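Local atomic coordinates of designed helical repeat protein (Synthetic construct, PDB entry 5CWD), a protein that is a de novo designed helical repeat protein, made to explore the range of possible repeat-protein structures, with no natural function to infer. Residues 64-69 / 110-115. Residues are numbered along the deposited sequence; the frame is centred on the assembly and turned at random.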
ATOM      1  N   ASN A  64       9.663   5.549  -5.413  1.00 62.88           N
ATOM      2  CA  ASN A  64       9.849   6.981  -5.212  1.00 65.12           C
ATOM      3  C   ASN A  64       9.346   7.797  -6.403  1.00 66.59           C
ATOM      4  O   ASN A  64       9.843   8.893  -6.666  1.00 70.30           O
ATOM      5  CB  ASN A  64      11.325   7.293  -4.946  1.00 64.77           C
ATOM      6  CG  ASN A  64      11.527   8.639  -4.283  1.00 66.21           C
ATOM      7  OD1 ASN A  64      10.725   9.061  -3.449  1.00 66.51           O
ATOM      8  ND2 ASN A  64      12.598   9.326  -4.658  1.00 68.81           N
ATOM      9  N   ASP A  65       8.359   7.257  -7.117  1.00 65.60           N
ATOM     10  CA  ASP A  65       7.728   7.967  -8.229  1.00 65.75           C
ATOM     11  C   ASP A  65       6.239   8.151  -7.961  1.00 63.82           C
ATOM     12  O   ASP A  65       5.611   7.314  -7.315  1.00 66.31           O
ATOM     13  CB  ASP A  65       7.939   7.215  -9.543  1.00 68.16           C
ATOM     14  CG  ASP A  65       7.337   7.942 -10.734  1.00 71.85           C
ATOM     15  OD1 ASP A  65       6.144   7.716 -11.029  1.00 71.64           O
ATOM     16  OD2 ASP A  65       8.056   8.742 -11.371  1.00 73.61           O
ATOM     17  N   GLU A  66       5.678   9.242  -8.472  1.00 64.41           N
ATOM     18  CA  GLU A  66       4.300   9.615  -8.162  1.00 66.58           C
ATOM     19  C   GLU A  66       3.265   8.864  -8.995  1.00 65.92           C
ATOM     20  O   GLU A  66       2.101   8.773  -8.605  1.00 67.33           O
ATOM     21  CB  GLU A  66       4.107  11.121  -8.354  1.00 70.38           C
ATOM     22  CG  GLU A  66       4.913  11.972  -7.384  1.00 72.26           C
ATOM     23  CD  GLU A  66       4.461  13.416  -7.362  1.00 75.27           C
ATOM     24  OE1 GLU A  66       3.597  13.782  -8.187  1.00 76.51           O
ATOM     25  OE2 GLU A  66       4.964  14.183  -6.514  1.00 74.90           O
ATOM     26  N   GLU A  67       3.681   8.333 -10.140  1.00 65.63           N
ATOM     27  CA  GLU A  67       2.765   7.612 -11.017  1.00 66.62           C
ATOM     28  C   GLU A  67       2.681   6.144 -10.604  1.00 63.03           C
ATOM     29  O   GLU A  67       1.608   5.525 -10.644  1.00 62.97           O
ATOM     30  CB  GLU A  67       3.212   7.735 -12.476  1.00 69.78           C
ATOM     31  CG  GLU A  67       3.528   9.163 -12.920  1.00 70.55           C
ATOM     32  CD  GLU A  67       2.340  10.105 -12.802  1.00 74.12           C
ATOM     33  OE1 GLU A  67       1.196   9.619 -12.666  1.00 70.19           O
ATOM     34  OE2 GLU A  67       2.550  11.337 -12.849  1.00 78.12           O
ATOM     35  N   VAL A  68       3.822   5.596 -10.197  1.00 62.08           N
ATOM     36  CA  VAL A  68       3.883   4.227  -9.703  1.00 62.02           C
ATOM     37  C   VAL A  68       2.940   4.084  -8.513  1.00 59.26           C
ATOM     38  O   VAL A  68       2.402   3.006  -8.261  1.00 59.57           O
ATOM     39  CB  VAL A  68       5.317   3.832  -9.294  1.00 59.61           C
ATOM     40  CG1 VAL A  68       5.363   2.391  -8.816  1.00 60.92           C
ATOM     41  CG2 VAL A  68       6.271   4.022 -10.460  1.00 61.17           C
ATOM     42  N   ALA A  69       2.734   5.182  -7.795  1.00 56.07           N
ATOM     43  CA  ALA A  69       1.757   5.212  -6.718  1.00 56.52           C
ATOM     44  C   ALA A  69       0.360   4.922  -7.261  1.00 58.56           C
ATOM     45  O   ALA A  69      -0.324   4.010  -6.790  1.00 61.63           O
ATOM     46  CB  ALA A  69       1.787   6.552  -6.016  1.00 57.83           C
ATOM     47  N   VAL A 110       9.912   9.860   0.051  1.00 58.65           N
ATOM     48  CA  VAL A 110       9.213   8.586   0.099  1.00 57.03           C
ATOM     49  C   VAL A 110       7.944   8.717   0.932  1.00 56.12           C
ATOM     50  O   VAL A 110       6.924   8.112   0.611  1.00 58.95           O
ATOM     51  CB  VAL A 110      10.114   7.474   0.689  1.00 58.26           C
ATOM     52  CG1 VAL A 110       9.359   6.154   0.801  1.00 58.39           C
ATOM     53  CG2 VAL A 110      11.362   7.293  -0.162  1.00 58.48           C
ATOM     54  N   ALA A 111       8.009   9.517   1.992  1.00 56.39           N
ATOM     55  CA  ALA A 111       6.859   9.723   2.869  1.00 57.51           C
ATOM     56  C   ALA A 111       5.735  10.445   2.132  1.00 58.90           C
ATOM     57  O   ALA A 111       4.567  10.056   2.227  1.00 59.50           O
ATOM     58  CB  ALA A 111       7.265  10.504   4.108  1.00 55.67           C
ATOM     59  N   LYS A 112       6.087  11.500   1.403  1.00 56.75           N
ATOM     60  CA  LYS A 112       5.116  12.219   0.588  1.00 56.17           C
ATOM     61  C   LYS A 112       4.516  11.285  -0.458  1.00 54.89           C
ATOM     62  O   LYS A 112       3.296  11.255  -0.652  1.00 56.66           O
ATOM     63  CB  LYS A 112       5.768  13.427  -0.086  1.00 61.32           C
ATOM     64  CG  LYS A 112       4.835  14.215  -0.990  1.00 62.22           C
ATOM     65  CD  LYS A 112       5.518  15.451  -1.539  1.00 62.74           C
ATOM     66  CE  LYS A 112       4.617  16.195  -2.509  1.00 68.84           C
ATOM     67  NZ  LYS A 112       5.280  17.411  -3.054  1.00 71.53           N
ATOM     68  N   ILE A 113       5.383  10.525  -1.123  1.00 55.19           N
ATOM     69  CA  ILE A 113       4.945   9.526  -2.095  1.00 56.82           C
ATOM     70  C   ILE A 113       3.947   8.567  -1.451  1.00 57.00           C
ATOM     71  O   ILE A 113       2.887   8.287  -2.014  1.00 56.80           O
ATOM     72  CB  ILE A 113       6.142   8.715  -2.665  1.00 59.12           C
ATOM     73  CG1 ILE A 113       7.126   9.632  -3.402  1.00 62.47           C
ATOM     74  CG2 ILE A 113       5.663   7.598  -3.596  1.00 58.69           C
ATOM     75  CD1 ILE A 113       6.561  10.330  -4.628  1.00 65.25           C
ATOM     76  N   ALA A 114       4.293   8.073  -0.265  1.00 57.32           N
ATOM     77  CA  ALA A 114       3.459   7.109   0.446  1.00 53.43           C
ATOM     78  C   ALA A 114       2.108   7.715   0.791  1.00 52.74           C
ATOM     79  O   ALA A 114       1.068   7.101   0.563  1.00 52.78           O
ATOM     80  CB  ALA A 114       4.161   6.627   1.707  1.00 52.42           C
ATOM     81  N   ALA A 115       2.131   8.922   1.344  1.00 52.76           N
ATOM     82  CA  ALA A 115       0.905   9.624   1.697  1.00 50.48           C
ATOM     83  C   ALA A 115       0.009   9.789   0.474  1.00 51.69           C
ATOM     84  O   ALA A 115      -1.167   9.395   0.483  1.00 52.96           O
ATOM     85  CB  ALA A 115       1.230  10.974   2.300  1.00 51.45           C
TER
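Ile113 of helix 108-125 is set against the turn that leads into helix 66-83, and its three outer carbons divide the work. CG1 lies 3.6 Å from Asn64 OD1, CG2 rests 3.7 Å from the backbone O of Asp65, and CD1 meets Glu66 CG at 3.6 Å. With CG1 anti to the carbonyl carbon (chi1 -61°), the ethyl branch is carried to Asn64 and Glu66, while CG2, on the other branch, meets Asp65 O; the side chains of Asn64 and Glu66 both cross Ile113 at about a right angle. Asn64, with positive phi after helix 45-63, also places OD1 3.8 Å from Val110 CG2. Asp65 caps the new helix: OD1 accepts from Glu67 N at 2.7 Å, above the carboxylate plane, and from Val68 N through its anti lone pair. An alanine in place of Ile113 would probably open a gap between the turn and helix 108-125 and leave Glu66 CG without its apolar neighbour. The outer side is looser. There Glu66 OE2 and NZ of the fully extended Lys112 are 4.7 Å apart, not in contact, though their opposite charges probably attract, and Lys112 also touches Glu162 and Gln166 of helix 150-167. A buried isoleucine set against a capped interhelical turn, with charged chains at the margin, here joins the start of helix 66-83 to helix 108-125 in a designed alpha-helical repeat protein.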